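Long-range contact in CT398 (Chlamydia trachomatis, PDB 4ILO), which is of unknown function but joins a long coiled-coil hairpin to a C4-type zinc ribbon, an architecture consistent with binding nucleic acid: residues A[207-218]-A[225-235]. Numbering follows the deposited sequence.
Sequences IALTPQHENLVR and FCEHCSRILYW. With ZN (zinc ion), chain C; EDO (1,2-ethanediol), chain D.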
loop_
_atom_site.group_PDB
_atom_site.type_symbol
_atom_site.label_atom_id
_atom_site.label_comp_id
_atom_site.label_asym_id
_atom_site.label_seq_id
_atom_site.Cartn_x
_atom_site.Cartn_y
_atom_site.Cartn_z
ATOM N N ILE A 207 -17.588 30.471 -19.947
ATOM C CA ILE A 207 -18.444 30.708 -21.100
ATOM C C ILE A 207 -19.192 32.036 -20.896
ATOM O O ILE A 207 -19.710 32.318 -19.803
ATOM C CB ILE A 207 -19.366 29.491 -21.339
ATOM C CG1 ILE A 207 -18.471 28.254 -21.661
ATOM C CG2 ILE A 207 -20.399 29.756 -22.450
ATOM C CD1 ILE A 207 -19.220 26.966 -22.057
ATOM N N ALA A 208 -19.173 32.892 -21.925
ATOM C CA ALA A 208 -19.769 34.226 -21.822
ATOM C C ALA A 208 -21.293 34.168 -21.684
ATOM O O ALA A 208 -21.974 33.337 -22.299
ATOM C CB ALA A 208 -19.419 35.062 -23.056
ATOM N N LEU A 209 -21.837 35.063 -20.872
ATOM C CA LEU A 209 -23.283 35.158 -20.767
ATOM C C LEU A 209 -23.823 36.022 -21.894
ATOM O O LEU A 209 -23.163 36.964 -22.363
ATOM C CB LEU A 209 -23.673 35.812 -19.455
ATOM C CG LEU A 209 -23.434 35.095 -18.134
ATOM C CD1 LEU A 209 -21.924 34.749 -17.837
ATOM C CD2 LEU A 209 -23.982 36.038 -17.094
ATOM N N THR A 210 -25.028 35.691 -22.345
ATOM C CA THR A 210 -25.737 36.633 -23.193
ATOM C C THR A 210 -26.024 37.898 -22.375
ATOM O O THR A 210 -26.186 37.838 -21.150
ATOM C CB THR A 210 -27.055 36.029 -23.699
ATOM O OG1 THR A 210 -27.976 35.924 -22.614
ATOM C CG2 THR A 210 -26.843 34.638 -24.342
ATOM N N PRO A 211 -26.074 39.064 -23.020
ATOM C CA PRO A 211 -26.401 40.296 -22.262
ATOM C C PRO A 211 -27.718 40.211 -21.501
ATOM O O PRO A 211 -27.843 40.743 -20.389
ATOM C CB PRO A 211 -26.419 41.379 -23.346
ATOM C CG PRO A 211 -26.683 40.625 -24.632
ATOM C CD PRO A 211 -25.996 39.294 -24.472
ATOM N N GLN A 212 -28.716 39.547 -22.069
ATOM C CA GLN A 212 -29.958 39.344 -21.339
ATOM C C GLN A 212 -29.711 38.625 -20.015
ATOM O O GLN A 212 -30.263 39.013 -18.972
ATOM C CB GLN A 212 -30.908 38.530 -22.204
ATOM C CG GLN A 212 -31.840 37.705 -21.364
ATOM C CD GLN A 212 -33.021 37.187 -22.143
ATOM O OE1 GLN A 212 -32.891 36.251 -22.946
ATOM N NE2 GLN A 212 -34.191 37.800 -21.916
ATOM N N HIS A 213 -28.876 37.566 -20.043
ATOM C CA HIS A 213 -28.628 36.770 -18.849
ATOM C C HIS A 213 -27.870 37.582 -17.807
ATOM O O HIS A 213 -28.148 37.484 -16.607
ATOM C CB HIS A 213 -27.877 35.484 -19.220
ATOM C CG HIS A 213 -28.130 34.353 -18.275
ATOM N ND1 HIS A 213 -29.359 33.736 -18.165
ATOM C CD2 HIS A 213 -27.329 33.762 -17.355
ATOM C CE1 HIS A 213 -29.300 32.796 -17.239
ATOM N NE2 HIS A 213 -28.078 32.791 -16.732
ATOM N N GLU A 214 -26.922 38.404 -18.243
ATOM C CA GLU A 214 -26.262 39.303 -17.308
ATOM C C GLU A 214 -27.271 40.250 -16.657
ATOM O O GLU A 214 -27.261 40.432 -15.431
ATOM C CB GLU A 214 -25.154 40.078 -18.022
ATOM C CG GLU A 214 -24.536 41.136 -17.145
ATOM C CD GLU A 214 -23.261 41.735 -17.734
ATOM O OE1 GLU A 214 -22.927 41.464 -18.926
ATOM O OE2 GLU A 214 -22.602 42.486 -16.982
ATOM N N ASN A 215 -28.169 40.842 -17.455
ATOM C CA ASN A 215 -29.239 41.650 -16.881
ATOM C C ASN A 215 -29.943 40.900 -15.756
ATOM O O ASN A 215 -30.118 41.433 -14.652
ATOM C CB ASN A 215 -30.226 42.096 -17.966
ATOM C CG ASN A 215 -29.639 43.184 -18.880
ATOM O OD1 ASN A 215 -28.796 43.978 -18.452
ATOM N ND2 ASN A 215 -30.078 43.216 -20.142
ATOM N N LEU A 216 -30.320 39.638 -16.008
ATOM C CA LEU A 216 -31.006 38.854 -14.985
ATOM C C LEU A 216 -30.176 38.739 -13.713
ATOM O O LEU A 216 -30.717 38.844 -12.608
ATOM C CB LEU A 216 -31.329 37.451 -15.510
ATOM C CG LEU A 216 -32.376 37.301 -16.623
ATOM C CD1 LEU A 216 -32.435 35.834 -17.058
ATOM C CD2 LEU A 216 -33.724 37.771 -16.134
ATOM N N VAL A 217 -28.862 38.484 -13.842
ATOM C CA VAL A 217 -28.035 38.294 -12.649
ATOM C C VAL A 217 -27.962 39.584 -11.842
ATOM O O VAL A 217 -28.045 39.570 -10.609
ATOM C CB VAL A 217 -26.624 37.783 -13.020
ATOM C CG1 VAL A 217 -25.777 37.668 -11.776
ATOM C CG2 VAL A 217 -26.706 36.447 -13.773
ATOM N N ARG A 218 -27.762 40.709 -12.518
ATOM C CA ARG A 218 -27.680 41.989 -11.821
ATOM C C ARG A 218 -28.928 42.308 -10.991
ATOM O O ARG A 218 -28.822 42.989 -9.953
ATOM C CB ARG A 218 -27.450 43.102 -12.834
ATOM C CG ARG A 218 -26.062 43.030 -13.423
ATOM C CD ARG A 218 -25.413 44.370 -13.348
ATOM N NE ARG A 218 -24.567 44.625 -14.496
ATOM C CZ ARG A 218 -23.915 45.765 -14.680
ATOM N NH1 ARG A 218 -24.032 46.761 -13.795
ATOM N NH2 ARG A 218 -23.151 45.907 -15.754
ATOM N N PHE A 225 -28.619 30.876 -12.741
ATOM C CA PHE A 225 -27.646 29.815 -12.965
ATOM C C PHE A 225 -27.013 29.974 -14.339
ATOM O O PHE A 225 -27.669 30.425 -15.290
ATOM C CB PHE A 225 -28.356 28.465 -12.934
ATOM C CG PHE A 225 -29.197 28.286 -11.737
ATOM C CD1 PHE A 225 -28.612 27.994 -10.517
ATOM C CD2 PHE A 225 -30.579 28.464 -11.812
ATOM C CE1 PHE A 225 -29.399 27.820 -9.389
ATOM C CE2 PHE A 225 -31.391 28.322 -10.681
ATOM C CZ PHE A 225 -30.806 28.002 -9.467
ATOM N N CYS A 226 -25.730 29.608 -14.433
ATOM C CA CYS A 226 -25.044 29.595 -15.715
ATOM C C CYS A 226 -25.773 28.652 -16.670
ATOM O O CYS A 226 -26.073 27.498 -16.319
ATOM C CB CYS A 226 -23.591 29.103 -15.534
ATOM S SG CYS A 226 -22.642 29.086 -17.085
ATOM N N GLU A 227 -26.039 29.147 -17.885
ATOM C CA GLU A 227 -26.751 28.376 -18.899
ATOM C C GLU A 227 -25.933 27.194 -19.416
ATOM O O GLU A 227 -26.503 26.305 -20.067
ATOM C CB GLU A 227 -27.150 29.292 -20.054
ATOM C CG GLU A 227 -28.228 30.312 -19.677
ATOM C CD GLU A 227 -28.848 30.965 -20.896
ATOM O OE1 GLU A 227 -29.877 30.441 -21.370
ATOM O OE2 GLU A 227 -28.302 31.981 -21.391
ATOM N N HIS A 228 -24.633 27.139 -19.116
ATOM C CA HIS A 228 -23.778 26.048 -19.596
ATOM C C HIS A 228 -23.299 25.098 -18.516
ATOM O O HIS A 228 -23.310 23.883 -18.732
ATOM C CB HIS A 228 -22.604 26.633 -20.387
ATOM C CG HIS A 228 -23.075 27.599 -21.436
ATOM N ND1 HIS A 228 -23.295 27.232 -22.747
ATOM C CD2 HIS A 228 -23.470 28.891 -21.339
ATOM C CE1 HIS A 228 -23.759 28.267 -23.423
ATOM N NE2 HIS A 228 -23.868 29.289 -22.593
ATOM N N CYS A 229 -22.900 25.587 -17.344
ATOM C CA CYS A 229 -22.429 24.686 -16.305
ATOM C C CYS A 229 -23.400 24.533 -15.149
ATOM O O CYS A 229 -23.186 23.667 -14.306
ATOM C CB CYS A 229 -21.051 25.119 -15.774
ATOM S SG CYS A 229 -21.016 26.622 -14.695
ATOM N N SER A 230 -24.438 25.360 -15.065
ATOM C CA SER A 230 -25.497 25.278 -14.040
ATOM C C SER A 230 -25.072 25.828 -12.675
ATOM O O SER A 230 -25.913 25.794 -11.727
ATOM C CB SER A 230 -26.040 23.850 -13.819
ATOM O OG SER A 230 -26.674 23.331 -14.985
ATOM N N ARG A 231 -23.844 26.318 -12.514
ATOM C CA ARG A 231 -23.464 26.972 -11.276
ATOM C C ARG A 231 -24.322 28.216 -11.029
ATOM O O ARG A 231 -24.866 28.815 -11.959
ATOM C CB ARG A 231 -22.011 27.411 -11.347
ATOM C CG ARG A 231 -21.010 26.228 -11.393
ATOM C CD ARG A 231 -19.596 26.754 -11.330
ATOM N NE ARG A 231 -18.624 25.702 -11.013
ATOM C CZ ARG A 231 -18.144 24.841 -11.900
ATOM N NH1 ARG A 231 -18.559 24.869 -13.157
ATOM N NH2 ARG A 231 -17.255 23.927 -11.517
ATOM N N ILE A 232 -24.403 28.616 -9.758
ATOM C CA ILE A 232 -25.102 29.850 -9.360
ATOM C C ILE A 232 -24.208 31.051 -9.656
ATOM O O ILE A 232 -23.060 31.103 -9.198
ATOM C CB ILE A 232 -25.444 29.810 -7.860
ATOM C CG1 ILE A 232 -26.466 28.710 -7.581
ATOM C CG2 ILE A 232 -25.942 31.192 -7.381
ATOM C CD1 ILE A 232 -26.444 28.189 -6.165
ATOM N N LEU A 233 -24.735 32.034 -10.394
ATOM C CA LEU A 233 -23.978 33.233 -10.737
ATOM C C LEU A 233 -24.447 34.416 -9.886
ATOM O O LEU A 233 -25.634 34.548 -9.548
ATOM C CB LEU A 233 -24.175 33.608 -12.214
ATOM C CG LEU A 233 -23.583 32.784 -13.363
ATOM C CD1 LEU A 233 -24.195 33.202 -14.679
ATOM C CD2 LEU A 233 -22.028 32.942 -13.440
ATOM N N TYR A 234 -23.511 35.312 -9.585
ATOM C CA TYR A 234 -23.836 36.502 -8.817
ATOM C C TYR A 234 -22.941 37.641 -9.285
ATOM O O TYR A 234 -21.953 37.435 -9.991
ATOM C CB TYR A 234 -23.699 36.265 -7.310
ATOM C CG TYR A 234 -22.252 36.213 -6.830
ATOM C CD1 TYR A 234 -21.553 35.003 -6.795
ATOM C CD2 TYR A 234 -21.588 37.366 -6.396
ATOM C CE1 TYR A 234 -20.220 34.922 -6.344
ATOM C CE2 TYR A 234 -20.242 37.300 -5.930
ATOM C CZ TYR A 234 -19.570 36.076 -5.917
ATOM O OH TYR A 234 -18.268 35.988 -5.484
ATOM N N TRP A 235 -23.306 38.850 -8.877
ATOM C CA TRP A 235 -22.685 40.082 -9.341
ATOM C C TRP A 235 -21.878 40.700 -8.203
ATOM O O TRP A 235 -22.427 40.950 -7.121
ATOM C CB TRP A 235 -23.785 41.047 -9.771
ATOM C CG TRP A 235 -23.281 42.351 -10.266
ATOM C CD1 TRP A 235 -23.376 43.568 -9.640
ATOM C CD2 TRP A 235 -22.607 42.582 -11.500
ATOM N NE1 TRP A 235 -22.789 44.538 -10.413
ATOM C CE2 TRP A 235 -22.312 43.962 -11.563
ATOM C CE3 TRP A 235 -22.214 41.754 -12.563
ATOM C CZ2 TRP A 235 -21.639 44.534 -12.643
ATOM C CZ3 TRP A 235 -21.544 42.323 -13.641
ATOM C CH2 TRP A 235 -21.263 43.701 -13.669
HETATM ZN ZN ZN C . -20.638 28.313 -16.200
HETATM C C1 EDO D . -28.380 36.443 -8.928
HETATM O O1 EDO D . -27.898 37.641 -8.310
HETATM C C2 EDO D . -28.171 35.314 -7.935
HETATM O O2 EDO D . -28.204 34.096 -8.680
HETATM O O HOH W 1 -24.253 32.099 -22.952
HETATM O O HOH W 2 -26.044 33.031 -21.153
#
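His-213 of helix 211-218 bonds across to Phe-225, and with Val-217, one turn on, it carries the packed part of this contact. With CG anti to the backbone N (chi1 -153°), the His-213 ring reaches across to 225-235, where NE2 donates to Phe-225 O at 2.8 Å. That bond is somewhat bent, 148° at the hydrogen, and NE2 stands above the carbonyl plane. Glu-227 CG lies over one face of the same ring, 3.8 Å from its centroid, a CH-pi contact that with the hydrogen bond should limit rotation of the imidazole. Beside it Leu-209 CD2 and Leu-233 CD1 meet tip to tip at 3.7 Å, while Val-217 lays CG2 against Leu-233 CB and CG1 over the backbone of Tyr-234.

The margins are more exposed. At one end the guanidinium of Arg-218 lies flat on the six-membered side of the Trp-235 indole, planes 13° apart and CZ 3.3 Å from CZ2, a cation-pi stack; the buried carboxylate of Glu-214, salt-bridged to Arg-200, approaches this ring obliquely. At the other, Ile-207 CG2 sits over the centre of the His-228 ring, 3.4 Å from the centroid. At this same end two waters bridge the segments: one links Ala-208 O to His-228 NE2, the other Thr-210 N to Glu-227 OE2. Thr-210 OG1 caps the helix by accepting from His-213 N.

Cys-226 and Cys-229 complete a four-cysteine zinc site with Cys-202 and Cys-205, as expected of a C4-type zinc ribbon, and helix 211-218, between the two CxxC pairs in sequence, packs against strand 232-234 and residues flanking Cys-226. Strand 232-234 runs between strands 194-198 and 224-225; Leu-209 and Leu-233 both touch Ile-197, His-213 and Val-217 touch Val-224, and Tyr-234 reaches Leu-8 and Leu-12 of helix 2-86.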